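Local coordinates for hydrolase, putative (Plasmodium vivax, PDB 2B30), which is a putative hydrolase of the HAD superfamily, Cof-like subfamily IIB, that binds calcium in the crystal and may be a magnesium-dependent phosphatase, as is common in its family, at residues Tyr103-Tyr108 with Lys234-Ser239; Asp224-Ile229 with Leu256-Tyr261; Tyr120-Ser125 with Gln200-Lys205; Asp112-Thr117 with Phe138-Ser143. One frame throughout, in Å; residues are numbered along the deposited sequence.

Contact 1: residues Tyr103-Tyr108 with Lys234-Ser239; sequences YDQIGY and KHYNIS
Tyr-236 reaches the hairpin turn 103-108 with its phenol oxygen, which accepts the backbone N-H of Gln-105: N to OH is 2.9 Å, and at 157° the bond is nearly straight. The amide comes in at the ring's edge, close to its plane, while CB of the same glutamine lies against OH as well. Asp-104 lies beside both aromatic residues, its CB 3.5 Å from Tyr-236 OH and its OD2 3.3 Å from NE2 of His-235, with carboxylate and imidazole planes tilted 55° to each other. The two segments join two layers of the Rossmann-like HAD core: a type I turn, Asp-104 to Gly-107, between strand 101-103 and the edge strand 109-112 of the main sheet meets the end of helix 225-235. That helix closes in a Schellman motif whose C-prime residue is Asn-237, at positive phi, its N making a weak bond to Lys-234 O. Within the turn, Asp-104 OD1 accepts Tyr-108 N at 2.6 Å, from above the carboxylate plane, and takes a weak bond from Ile-106 N; a chi1 of 72° turns the carboxylate back over the turn, where OD1 faces both N-H groups. Gly-107 closes the turn at positive phi, its N bonded to Asp-104 O. Further out, Gln-105 and Tyr-236 both pack on Met-63 of strand 63-67, and Asp-104 and His-235 both touch Leu-110 of strand 109-112.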
loop_
_atom_site.group_PDB
_atom_site.type_symbol
_atom_site.label_atom_id
_atom_site.label_comp_id
_atom_site.label_asym_id
_atom_site.label_seq_id
_atom_site.Cartn_x
_atom_site.Cartn_y
_atom_site.Cartn_z
ATOM N N TYR A 103 5.200 -10.634 14.138
ATOM C CA TYR A 103 5.528 -11.937 14.716
ATOM C C TYR A 103 4.684 -13.031 14.089
ATOM O O TYR A 103 3.480 -12.842 13.867
ATOM C CB TYR A 103 5.285 -11.939 16.217
ATOM C CG TYR A 103 6.159 -10.974 16.970
ATOM C CD1 TYR A 103 7.529 -11.167 17.058
ATOM C CD2 TYR A 103 5.616 -9.871 17.606
ATOM C CE1 TYR A 103 8.332 -10.273 17.753
ATOM C CE2 TYR A 103 6.413 -8.975 18.305
ATOM C CZ TYR A 103 7.758 -9.185 18.374
ATOM O OH TYR A 103 8.527 -8.296 19.056
ATOM N N ASP A 104 5.300 -14.175 13.799
ATOM C CA ASP A 104 4.519 -15.331 13.344
ATOM C C ASP A 104 3.907 -16.021 14.561
ATOM O O ASP A 104 4.154 -15.609 15.702
ATOM C CB ASP A 104 5.321 -16.289 12.425
ATOM C CG ASP A 104 6.400 -17.106 13.152
ATOM O OD1 ASP A 104 6.650 -16.971 14.369
ATOM O OD2 ASP A 104 7.030 -17.911 12.453
ATOM N N GLN A 105 3.101 -17.049 14.316
ATOM C CA GLN A 105 2.372 -17.735 15.386
ATOM C C GLN A 105 3.295 -18.263 16.504
ATOM O O GLN A 105 2.907 -18.312 17.672
ATOM C CB GLN A 105 1.573 -18.880 14.773
ATOM C CG GLN A 105 0.648 -19.603 15.707
ATOM C CD GLN A 105 -0.402 -20.339 14.933
ATOM O OE1 GLN A 105 -0.094 -21.051 13.976
ATOM N NE2 GLN A 105 -1.658 -20.156 15.316
ATOM N N ILE A 106 4.515 -18.637 16.132
ATOM C CA ILE A 106 5.492 -19.203 17.059
ATOM C C ILE A 106 6.337 -18.125 17.772
ATOM O O ILE A 106 7.026 -18.423 18.752
ATOM C CB ILE A 106 6.423 -20.187 16.288
ATOM C CG1 ILE A 106 5.594 -21.294 15.626
ATOM C CG2 ILE A 106 7.429 -20.801 17.191
ATOM C CD1 ILE A 106 4.629 -22.013 16.563
ATOM N N GLY A 107 6.285 -16.881 17.290
ATOM C CA GLY A 107 7.067 -15.794 17.876
ATOM C C GLY A 107 8.348 -15.431 17.138
ATOM O O GLY A 107 9.202 -14.766 17.705
ATOM N N TYR A 108 8.496 -15.850 15.881
ATOM C CA TYR A 108 9.639 -15.409 15.078
ATOM C C TYR A 108 9.426 -13.986 14.553
ATOM O O TYR A 108 8.332 -13.622 14.124
ATOM C CB TYR A 108 9.906 -16.356 13.912
ATOM C CG TYR A 108 11.117 -15.998 13.059
ATOM C CD1 TYR A 108 12.395 -16.459 13.390
ATOM C CD2 TYR A 108 10.973 -15.238 11.894
ATOM C CE1 TYR A 108 13.514 -16.152 12.587
ATOM C CE2 TYR A 108 12.073 -14.925 11.087
ATOM C CZ TYR A 108 13.347 -15.382 11.437
ATOM O OH TYR A 108 14.439 -15.064 10.635
ATOM N N LYS A 234 2.094 -14.191 3.167
ATOM C CA LYS A 234 3.147 -14.914 2.463
ATOM C C LYS A 234 3.657 -16.085 3.291
ATOM O O LYS A 234 3.825 -17.189 2.770
ATOM C CB LYS A 234 4.304 -13.975 2.101
ATOM C CG LYS A 234 3.996 -13.056 0.924
ATOM C CD LYS A 234 4.255 -13.746 -0.413
ATOM C CE LYS A 234 5.727 -13.644 -0.808
ATOM N NZ LYS A 234 6.086 -14.485 -1.987
ATOM N N HIS A 235 3.887 -15.842 4.581
ATOM C CA HIS A 235 4.433 -16.866 5.471
ATOM C C HIS A 235 3.510 -18.093 5.563
ATOM O O HIS A 235 3.992 -19.227 5.623
ATOM C CB HIS A 235 4.700 -16.280 6.865
ATOM C CG HIS A 235 5.555 -17.147 7.742
ATOM N ND1 HIS A 235 6.905 -17.321 7.529
ATOM C CD2 HIS A 235 5.252 -17.871 8.846
ATOM C CE1 HIS A 235 7.395 -18.129 8.455
ATOM N NE2 HIS A 235 6.412 -18.475 9.266
ATOM N N TYR A 236 2.199 -17.854 5.557
ATOM C CA TYR A 236 1.220 -18.912 5.723
ATOM C C TYR A 236 0.414 -19.153 4.457
ATOM O O TYR A 236 -0.597 -19.826 4.496
ATOM C CB TYR A 236 0.266 -18.563 6.869
ATOM C CG TYR A 236 0.923 -18.572 8.213
ATOM C CD1 TYR A 236 1.299 -19.774 8.810
ATOM C CD2 TYR A 236 1.171 -17.391 8.902
ATOM C CE1 TYR A 236 1.906 -19.796 10.056
ATOM C CE2 TYR A 236 1.779 -17.407 10.158
ATOM C CZ TYR A 236 2.138 -18.610 10.720
ATOM O OH TYR A 236 2.743 -18.635 11.943
ATOM N N ASN A 237 0.842 -18.579 3.343
ATOM C CA ASN A 237 0.138 -18.746 2.065
ATOM C C ASN A 237 -1.402 -18.538 2.124
ATOM O O ASN A 237 -2.177 -19.271 1.516
ATOM C CB ASN A 237 0.480 -20.124 1.495
ATOM C CG ASN A 237 0.042 -20.284 0.056
ATOM O OD1 ASN A 237 0.201 -19.370 -0.765
ATOM N ND2 ASN A 237 -0.532 -21.448 -0.258
ATOM N N ILE A 238 -1.828 -17.531 2.866
ATOM C CA ILE A 238 -3.241 -17.187 2.992
ATOM C C ILE A 238 -3.572 -16.146 1.940
ATOM O O ILE A 238 -2.892 -15.136 1.845
ATOM C CB ILE A 238 -3.513 -16.615 4.383
ATOM C CG1 ILE A 238 -3.296 -17.716 5.421
ATOM C CG2 ILE A 238 -4.915 -16.034 4.481
ATOM C CD1 ILE A 238 -3.538 -17.272 6.858
ATOM N N SER A 239 -4.610 -16.387 1.152
ATOM C CA SER A 239 -4.980 -15.466 0.077
ATOM C C SER A 239 -5.866 -14.327 0.607
ATOM O O SER A 239 -6.453 -14.441 1.667
ATOM C CB SER A 239 -5.690 -16.231 -1.037
ATOM O OG SER A 239 -6.984 -16.633 -0.613
#

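Contact 2: residues Asp224-Ile229 with Leu256-Tyr261; sequences DKYTGI and LSNFKY
Tyr-226 meets two neighbours in two different ways, by a face and by an edge. With CG swung opposite its backbone N (chi1 -177°), the ring projects from helix 225-235 toward the segment 256-261. Over one face sits CB of Asn-258, a CH-pi contact 3.8 Å from the ring centroid and displaced toward the rim on the CZ and CE1 side; the amide plane of Asn-258 lies 21° from that of the ring, stacked on it. The CD1 and CE1 edge turns to Phe-259, whose CE2 is 3.5 Å from Tyr-226 CD1. This is an offset edge-to-face pair, the tyrosine supplying the edge and the phenylalanine the face, with planes at 74°. On one side of the Rossmann-like core sheet, next to strand 243-247, the first turns of helix 225-235 pack on the end of helix 253-257 and the link into strand 261-264. Asp-224 is the N-cap, its OD2 accepting Tyr-226 N at 3.0 Å from well above the carboxylate plane. One turn on, Ile-229 sends its CG2 branch to Phe-259 CZ at 3.7 Å. The far end of the Phe-259 side chain comes nearer to the helix, and the residue also packs on Val-243 and Val-245. Tyr-226 OH hydrogen-bonds to Gly-222 O of the second subunit. Lys-225 NZ forms a salt bridge with Asp-252, a calcium ligand of this protein that does not hold the ion in this chain.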
loop_
_atom_site.group_PDB
_atom_site.type_symbol
_atom_site.label_atom_id
_atom_site.label_comp_id
_atom_site.label_asym_id
_atom_site.label_seq_id
_atom_site.Cartn_x
_atom_site.Cartn_y
_atom_site.Cartn_z
ATOM N N ASP A 224 2.837 0.263 6.599
ATOM C CA ASP A 224 1.603 0.398 7.360
ATOM C C ASP A 224 1.129 -1.005 7.780
ATOM O O ASP A 224 1.859 -1.987 7.601
ATOM C CB ASP A 224 0.548 1.142 6.551
ATOM C CG ASP A 224 0.019 0.320 5.421
ATOM O OD1 ASP A 224 0.815 0.013 4.503
ATOM O OD2 ASP A 224 -1.182 -0.037 5.457
ATOM N N LYS A 225 -0.064 -1.094 8.361
ATOM C CA LYS A 225 -0.616 -2.382 8.769
ATOM C C LYS A 225 -0.700 -3.342 7.585
ATOM O O LYS A 225 -0.334 -4.509 7.713
ATOM C CB LYS A 225 -1.993 -2.217 9.427
ATOM C CG LYS A 225 -1.949 -1.594 10.827
ATOM C CD LYS A 225 -3.333 -1.593 11.484
ATOM C CE LYS A 225 -3.427 -0.577 12.619
ATOM N NZ LYS A 225 -4.634 -0.786 13.469
ATOM N N TYR A 226 -1.143 -2.846 6.432
ATOM C CA TYR A 226 -1.290 -3.684 5.230
ATOM C C TYR A 226 0.021 -4.359 4.763
ATOM O O TYR A 226 0.025 -5.556 4.464
ATOM C CB TYR A 226 -1.919 -2.883 4.076
ATOM C CG TYR A 226 -2.174 -3.706 2.817
ATOM C CD1 TYR A 226 -3.030 -4.799 2.846
ATOM C CD2 TYR A 226 -1.568 -3.373 1.588
ATOM C CE1 TYR A 226 -3.270 -5.558 1.697
ATOM C CE2 TYR A 226 -1.808 -4.127 0.425
ATOM C CZ TYR A 226 -2.652 -5.218 0.494
ATOM O OH TYR A 226 -2.903 -5.975 -0.619
ATOM N N THR A 227 1.117 -3.602 4.698
ATOM C CA THR A 227 2.392 -4.153 4.218
ATOM C C THR A 227 2.960 -5.140 5.204
ATOM O O THR A 227 3.609 -6.105 4.798
ATOM C CB THR A 227 3.463 -3.092 4.007
ATOM O OG1 THR A 227 3.753 -2.431 5.251
ATOM C CG2 THR A 227 3.029 -2.109 2.967
ATOM N N GLY A 228 2.736 -4.877 6.492
ATOM C CA GLY A 228 3.114 -5.811 7.561
ATOM C C GLY A 228 2.293 -7.086 7.495
ATOM O O GLY A 228 2.849 -8.183 7.545
ATOM N N ILE A 229 0.972 -6.937 7.371
ATOM C CA ILE A 229 0.057 -8.072 7.192
ATOM C C ILE A 229 0.479 -9.008 6.061
ATOM O O ILE A 229 0.263 -10.214 6.155
ATOM C CB ILE A 229 -1.399 -7.585 6.897
ATOM C CG1 ILE A 229 -2.125 -7.211 8.195
ATOM C CG2 ILE A 229 -2.218 -8.650 6.137
ATOM C CD1 ILE A 229 -3.314 -6.283 7.983
ATOM N N LEU A 256 -8.284 -1.814 5.154
ATOM C CA LEU A 256 -9.721 -1.832 4.864
ATOM C C LEU A 256 -10.000 -1.712 3.354
ATOM O O LEU A 256 -10.966 -2.291 2.846
ATOM C CB LEU A 256 -10.434 -0.717 5.632
ATOM C CG LEU A 256 -10.361 -0.832 7.159
ATOM C CD1 LEU A 256 -10.791 0.467 7.844
ATOM C CD2 LEU A 256 -11.192 -2.002 7.645
ATOM N N SER A 257 -9.152 -0.968 2.642
ATOM C CA SER A 257 -9.311 -0.778 1.193
ATOM C C SER A 257 -8.926 -2.006 0.380
ATOM O O SER A 257 -9.637 -2.372 -0.551
ATOM C CB SER A 257 -8.471 0.407 0.709
ATOM O OG SER A 257 -8.976 1.630 1.214
ATOM N N ASN A 258 -7.804 -2.634 0.726
ATOM C CA ASN A 258 -7.246 -3.720 -0.090
ATOM C C ASN A 258 -7.765 -5.124 0.231
ATOM O O ASN A 258 -7.396 -6.092 -0.434
ATOM C CB ASN A 258 -5.720 -3.699 -0.027
ATOM C CG ASN A 258 -5.138 -2.408 -0.560
ATOM O OD1 ASN A 258 -5.103 -1.416 0.144
ATOM N ND2 ASN A 258 -4.682 -2.416 -1.800
ATOM N N PHE A 259 -8.624 -5.243 1.233
ATOM C CA PHE A 259 -9.228 -6.520 1.539
ATOM C C PHE A 259 -10.718 -6.509 1.213
ATOM O O PHE A 259 -11.340 -5.442 1.145
ATOM C CB PHE A 259 -8.948 -6.886 2.984
ATOM C CG PHE A 259 -7.536 -7.335 3.212
ATOM C CD1 PHE A 259 -7.068 -8.514 2.628
ATOM C CD2 PHE A 259 -6.664 -6.589 3.995
ATOM C CE1 PHE A 259 -5.755 -8.941 2.816
ATOM C CE2 PHE A 259 -5.347 -7.005 4.181
ATOM C CZ PHE A 259 -4.894 -8.183 3.588
ATOM N N LYS A 260 -11.266 -7.700 0.964
ATOM C CA LYS A 260 -12.637 -7.850 0.478
ATOM C C LYS A 260 -13.616 -7.875 1.624
ATOM O O LYS A 260 -14.637 -7.203 1.575
ATOM C CB LYS A 260 -12.806 -9.136 -0.347
ATOM C CG LYS A 260 -14.200 -9.288 -0.992
ATOM C CD LYS A 260 -14.425 -10.680 -1.553
ATOM C CE LYS A 260 -13.727 -10.877 -2.859
ATOM N NZ LYS A 260 -13.614 -12.307 -3.248
ATOM N N TYR A 261 -13.323 -8.672 2.641
ATOM C CA TYR A 261 -14.206 -8.768 3.793
ATOM C C TYR A 261 -13.715 -7.817 4.870
ATOM O O TYR A 261 -13.263 -8.247 5.936
ATOM C CB TYR A 261 -14.310 -10.219 4.278
ATOM C CG TYR A 261 -14.757 -11.108 3.152
ATOM C CD1 TYR A 261 -16.038 -11.004 2.630
ATOM C CD2 TYR A 261 -13.885 -12.004 2.560
ATOM C CE1 TYR A 261 -16.443 -11.790 1.562
ATOM C CE2 TYR A 261 -14.283 -12.796 1.503
ATOM C CZ TYR A 261 -15.552 -12.686 1.004
ATOM O OH TYR A 261 -15.917 -13.483 -0.061
#

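Contact 3: residues Tyr120-Ser125 with Gln200-Lys205; sequences YAELIS and QKFKNK
A salt bridge beside an aromatic-aliphatic pair joins two helical elements of the cap domain, of the C2 type as in HAD subfamily IIB: helix 117-129, through Glu-122 and Leu-123, and the end of helix 191-201 with its following loop, through Phe-202 and Lys-205. Phe-202 is the first residue past the helix, and its ring points into helix 117-129. CD1 of Leu-123 lies over one face of that ring, 4.0 Å from the centroid and 19° off the normal, a CH-pi contact displaced toward the CE2 and CZ rim. The ring end also presses on the helix backbone, CZ standing 3.5 Å from CA of Leu-123, while the carbonyl oxygen of Glu-122 lies at the ring edge in its plane. Glu-122 runs past Phe-202 in the opposite direction, its CG 3.7 Å from Phe-202 CE1. Its chain is extended, with CG opposite the backbone N (chi1 -172°), and this carries the carboxylate beyond the ring to Lys-205. There NZ donates to OE1 at 2.6 Å, on the syn side but 30° out of the carboxylate plane. Lys-205 bends at chi3, crossing the glutamate at about a right angle. Tyr-126, a further residue of helix 117-129, adds an edge-to-face partner for Phe-202. On the sheet side, Leu-123 and Ile-124 rest on Leu-182 of strand 181-184, and Tyr-120 and Ile-124 on Phe-138 of strand 136-140.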
loop_
_atom_site.group_PDB
_atom_site.type_symbol
_atom_site.label_atom_id
_atom_site.label_comp_id
_atom_site.label_asym_id
_atom_site.label_seq_id
_atom_site.Cartn_x
_atom_site.Cartn_y
_atom_site.Cartn_z
ATOM N N TYR A 120 16.127 9.851 11.274
ATOM C CA TYR A 120 15.860 9.902 12.717
ATOM C C TYR A 120 16.609 11.057 13.367
ATOM O O TYR A 120 16.041 11.782 14.174
ATOM C CB TYR A 120 16.228 8.591 13.410
ATOM C CG TYR A 120 15.943 8.605 14.897
ATOM C CD1 TYR A 120 14.654 8.385 15.384
ATOM C CD2 TYR A 120 16.964 8.849 15.822
ATOM C CE1 TYR A 120 14.389 8.406 16.756
ATOM C CE2 TYR A 120 16.708 8.874 17.190
ATOM C CZ TYR A 120 15.420 8.648 17.651
ATOM O OH TYR A 120 15.171 8.658 19.008
ATOM N N ALA A 121 17.880 11.224 13.008
ATOM C CA ALA A 121 18.681 12.358 13.481
ATOM C C ALA A 121 17.988 13.673 13.144
ATOM O O ALA A 121 17.889 14.575 13.983
ATOM C CB ALA A 121 20.064 12.333 12.872
ATOM N N GLU A 122 17.495 13.780 11.920
ATOM C CA GLU A 122 16.840 15.000 11.523
ATOM C C GLU A 122 15.592 15.166 12.355
ATOM O O GLU A 122 15.291 16.262 12.819
ATOM C CB GLU A 122 16.500 15.001 10.040
ATOM C CG GLU A 122 15.988 16.350 9.571
ATOM C CD GLU A 122 15.915 16.473 8.056
ATOM O OE1 GLU A 122 15.838 15.427 7.364
ATOM O OE2 GLU A 122 15.933 17.622 7.558
ATOM N N LEU A 123 14.886 14.063 12.567
ATOM C CA LEU A 123 13.607 14.099 13.259
ATOM C C LEU A 123 13.756 14.632 14.677
ATOM O O LEU A 123 12.992 15.503 15.096
ATOM C CB LEU A 123 12.972 12.709 13.280
ATOM C CG LEU A 123 11.637 12.592 14.002
ATOM C CD1 LEU A 123 10.615 13.456 13.317
ATOM C CD2 LEU A 123 11.193 11.139 14.051
ATOM N N ILE A 124 14.735 14.095 15.401
ATOM C CA ILE A 124 15.035 14.513 16.781
ATOM C C ILE A 124 15.520 15.969 16.821
ATOM O O ILE A 124 15.198 16.708 17.742
ATOM C CB ILE A 124 16.109 13.578 17.449
ATOM C CG1 ILE A 124 15.638 12.112 17.472
ATOM C CG2 ILE A 124 16.456 14.057 18.862
ATOM C CD1 ILE A 124 14.254 11.899 18.092
ATOM N N SER A 125 16.288 16.371 15.817
ATOM C CA SER A 125 16.751 17.744 15.714
ATOM C C SER A 125 15.564 18.687 15.545
ATOM O O SER A 125 15.519 19.743 16.161
ATOM C CB SER A 125 17.722 17.894 14.546
ATOM O OG SER A 125 18.687 18.886 14.835
ATOM N N GLN A 200 5.081 18.293 6.515
ATOM C CA GLN A 200 5.771 18.947 5.392
ATOM C C GLN A 200 7.286 18.998 5.585
ATOM O O GLN A 200 8.036 19.041 4.611
ATOM C CB GLN A 200 5.214 20.353 5.117
ATOM C CG GLN A 200 5.236 21.286 6.300
ATOM C CD GLN A 200 4.853 22.718 5.957
ATOM O OE1 GLN A 200 4.687 23.551 6.858
ATOM N NE2 GLN A 200 4.710 23.014 4.664
ATOM N N LYS A 201 7.739 19.016 6.832
ATOM C CA LYS A 201 9.167 18.883 7.102
ATOM C C LYS A 201 9.641 17.478 6.706
ATOM O O LYS A 201 10.739 17.322 6.159
ATOM C CB LYS A 201 9.475 19.155 8.577
ATOM N N PHE A 202 8.796 16.472 6.965
ATOM C CA PHE A 202 9.129 15.068 6.709
ATOM C C PHE A 202 8.121 14.398 5.761
ATOM O O PHE A 202 7.788 13.216 5.897
ATOM C CB PHE A 202 9.241 14.296 8.036
ATOM C CG PHE A 202 10.247 14.880 8.991
ATOM C CD1 PHE A 202 11.592 14.526 8.912
ATOM C CD2 PHE A 202 9.851 15.797 9.960
ATOM C CE1 PHE A 202 12.523 15.079 9.787
ATOM C CE2 PHE A 202 10.767 16.348 10.834
ATOM C CZ PHE A 202 12.107 15.987 10.751
ATOM N N LYS A 203 7.649 15.161 4.787
ATOM C CA LYS A 203 6.899 14.583 3.683
ATOM C C LYS A 203 7.831 13.654 2.893
ATOM O O LYS A 203 9.005 13.967 2.721
ATOM C CB LYS A 203 6.376 15.688 2.778
ATOM C CG LYS A 203 5.138 15.296 1.997
ATOM C CD LYS A 203 5.072 16.087 0.700
ATOM C CE LYS A 203 4.257 15.363 -0.320
ATOM N NZ LYS A 203 4.593 15.870 -1.660
ATOM N N ASN A 204 7.311 12.516 2.440
ATOM C CA ASN A 204 8.124 11.476 1.775
ATOM C C ASN A 204 9.432 11.122 2.509
ATOM O O ASN A 204 10.424 10.802 1.874
ATOM C CB ASN A 204 8.470 11.858 0.321
ATOM C CG ASN A 204 7.253 11.992 -0.566
ATOM O OD1 ASN A 204 6.661 13.065 -0.658
ATOM N ND2 ASN A 204 6.895 10.915 -1.253
ATOM N N LYS A 205 9.433 11.201 3.835
ATOM C CA LYS A 205 10.568 10.774 4.655
ATOM C C LYS A 205 10.143 9.919 5.865
ATOM O O LYS A 205 10.957 9.181 6.432
ATOM C CB LYS A 205 11.358 12.003 5.104
ATOM C CG LYS A 205 12.028 12.725 3.937
ATOM C CD LYS A 205 12.544 14.103 4.302
ATOM C CE LYS A 205 13.824 14.037 5.115
ATOM N NZ LYS A 205 14.433 15.388 5.228
#

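Contact 4: residues Asp112-Thr117 with Phe138-Ser143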
loop_
_atom_site.group_PDB
_atom_site.type_symbol
_atom_site.label_atom_id
_atom_site.label_comp_id
_atom_site.label_asym_id
_atom_site.label_seq_id
_atom_site.Cartn_x
_atom_site.Cartn_y
_atom_site.Cartn_z
ATOM N N ASP A 112 11.277 -6.218 11.839
ATOM C CA ASP A 112 11.534 -5.188 12.833
ATOM C C ASP A 112 12.142 -4.005 12.091
ATOM O O ASP A 112 13.359 -3.901 11.985
ATOM C CB ASP A 112 12.498 -5.705 13.909
ATOM C CG ASP A 112 12.707 -4.705 15.068
ATOM O OD1 ASP A 112 12.407 -3.496 14.916
ATOM O OD2 ASP A 112 13.176 -5.142 16.142
ATOM N N GLU A 113 11.303 -3.125 11.552
ATOM C CA GLU A 113 11.819 -1.969 10.814
ATOM C C GLU A 113 11.940 -0.725 11.688
ATOM O O GLU A 113 10.970 -0.301 12.307
ATOM C CB GLU A 113 10.960 -1.672 9.586
ATOM C CG GLU A 113 11.102 -2.727 8.484
ATOM C CD GLU A 113 12.528 -2.884 7.988
ATOM O OE1 GLU A 113 13.016 -1.974 7.288
ATOM O OE2 GLU A 113 13.159 -3.917 8.305
ATOM N N THR A 114 13.138 -0.147 11.727
ATOM C CA THR A 114 13.374 1.103 12.447
ATOM C C THR A 114 13.622 2.253 11.484
ATOM O O THR A 114 14.105 2.052 10.365
ATOM C CB THR A 114 14.592 1.006 13.355
ATOM O OG1 THR A 114 15.738 0.671 12.562
ATOM C CG2 THR A 114 14.367 -0.040 14.434
ATOM N N ILE A 115 13.322 3.461 11.947
ATOM C CA ILE A 115 13.512 4.649 11.141
ATOM C C ILE A 115 14.970 4.721 10.703
ATOM O O ILE A 115 15.858 4.328 11.437
ATOM C CB ILE A 115 13.108 5.926 11.909
ATOM C CG1 ILE A 115 11.606 5.905 12.226
ATOM C CG2 ILE A 115 13.432 7.167 11.095
ATOM C CD1 ILE A 115 11.223 6.717 13.428
ATOM N N GLU A 116 15.200 5.184 9.485
ATOM C CA GLU A 116 16.542 5.370 8.968
ATOM C C GLU A 116 17.281 6.369 9.853
ATOM O O GLU A 116 16.709 7.384 10.260
ATOM C CB GLU A 116 16.496 5.888 7.523
ATOM C CG GLU A 116 15.981 4.884 6.488
ATOM C CD GLU A 116 14.463 4.912 6.272
ATOM O OE1 GLU A 116 13.720 5.519 7.084
ATOM O OE2 GLU A 116 14.010 4.312 5.271
ATOM N N THR A 117 18.550 6.091 10.137
ATOM C CA THR A 117 19.304 6.873 11.126
ATOM C C THR A 117 19.564 8.338 10.707
ATOM O O THR A 117 19.668 9.217 11.554
ATOM C CB THR A 117 20.656 6.212 11.460
ATOM O OG1 THR A 117 21.541 6.384 10.360
ATOM C CG2 THR A 117 20.497 4.720 11.754
ATOM N N PHE A 138 9.029 7.430 23.023
ATOM C CA PHE A 138 10.007 6.817 22.122
ATOM C C PHE A 138 9.917 5.302 22.201
ATOM O O PHE A 138 10.108 4.737 23.278
ATOM C CB PHE A 138 11.409 7.266 22.503
ATOM C CG PHE A 138 11.634 8.734 22.318
ATOM C CD1 PHE A 138 12.318 9.209 21.209
ATOM C CD2 PHE A 138 11.159 9.646 23.253
ATOM C CE1 PHE A 138 12.532 10.556 21.036
ATOM C CE2 PHE A 138 11.370 11.001 23.084
ATOM C CZ PHE A 138 12.056 11.458 21.972
ATOM N N HIS A 139 9.623 4.656 21.072
ATOM C CA HIS A 139 9.370 3.217 21.049
ATOM C C HIS A 139 10.491 2.463 20.342
ATOM O O HIS A 139 10.858 2.814 19.225
ATOM C CB HIS A 139 8.052 2.923 20.329
ATOM C CG HIS A 139 6.828 3.340 21.087
ATOM N ND1 HIS A 139 6.173 2.500 21.962
ATOM C CD2 HIS A 139 6.118 4.494 21.073
ATOM C CE1 HIS A 139 5.118 3.121 22.460
ATOM N NE2 HIS A 139 5.059 4.331 21.933
ATOM N N ARG A 140 11.025 1.428 20.990
ATOM C CA ARG A 140 11.933 0.472 20.336
ATOM C C ARG A 140 11.589 -0.934 20.792
ATOM O O ARG A 140 11.699 -1.249 21.980
ATOM C CB ARG A 140 13.399 0.770 20.654
ATOM C CG ARG A 140 14.398 -0.135 19.933
ATOM C CD ARG A 140 14.555 0.220 18.445
ATOM N NE ARG A 140 15.473 -0.691 17.753
ATOM C CZ ARG A 140 15.169 -1.939 17.393
ATOM N NH1 ARG A 140 13.967 -2.442 17.617
ATOM N NH2 ARG A 140 16.077 -2.693 16.792
ATOM N N GLY A 141 11.166 -1.769 19.844
ATOM C CA GLY A 141 10.777 -3.141 20.127
ATOM C C GLY A 141 9.572 -3.224 21.043
ATOM O O GLY A 141 8.489 -2.711 20.717
ATOM N N GLU A 142 9.766 -3.861 22.197
ATOM C CA GLU A 142 8.715 -3.999 23.210
ATOM C C GLU A 142 8.870 -2.990 24.354
ATOM O O GLU A 142 8.213 -3.115 25.383
ATOM C CB GLU A 142 8.727 -5.425 23.779
ATOM C CG GLU A 142 8.544 -6.521 22.738
ATOM C CD GLU A 142 7.212 -6.433 21.979
ATOM O OE1 GLU A 142 6.287 -5.709 22.422
ATOM O OE2 GLU A 142 7.092 -7.105 20.930
ATOM N N SER A 143 9.752 -2.007 24.180
ATOM C CA SER A 143 9.977 -0.969 25.187
ATOM C C SER A 143 9.588 0.402 24.655
ATOM O O SER A 143 9.638 0.651 23.441
ATOM C CB SER A 143 11.452 -0.912 25.581
ATOM O OG SER A 143 11.912 -2.159 26.041
#
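Charge pairing is one half of this surface contact: Arg-140 NH1 donates to Asp-112 OD2 over 3.2 Å, at an angle of 162°, in a salt bridge. The oxygen uses its syn lone pair and lies at the edge of the guanidinium, close to its plane, yet the carboxylate itself stands almost perpendicular to that plane, at 86°. Asp-112 OD1 is held separately by ND2 of Asn-180, whose OD1 accepts the backbone N of Gly-141 and, weakly, Arg-140 NH1.

The apolar part is a methyl on a flat cation. Thr-114 CG2 sits over the centre of one guanidinium face, 3.6 Å from both NE and CZ of Arg-140. The arginine leaves its strand with CG opposite the backbone N and then bends at chi2 (75°), which brings the guanidinium against that methyl.

Backbone bonds shape the second segment: Arg-140 to Ser-143 forms a type II' turn, with Arg-140 N to Ser-143 O at 2.9 Å and Gly-141 at positive phi.

That hairpin joins strands 136-140 and 143-147 of the cap, while 112-117 is a core-to-cap linker, leading from edge strand 109-112 of the core sheet into helix 117-129.

How the contacts relate
Contacts 1 and 2 belong to the HAD core and share helix 225-235, contact 2 near its start and contact 1 at its end, their centres 15 Å apart. Contacts 3 and 4 belong largely to the cap, with helix 117-129 lying against strand 136-140: Tyr-120 OH packs on Phe-138 CD1 at 3.6 Å. The two groups meet where Tyr-103 OH of contact 1 comes 2.6 Å from Glu-142 OE2 of contact 4, a probable hydrogen bond. Contact 2 is the one that approaches the calcium site of Asp-33, Asp-35 and Asp-248: the Ile-229 side chain is about 12 Å from the ion and about 9 Å from that of Asp-33. Contacts 2 and 3 both touch the second subunit.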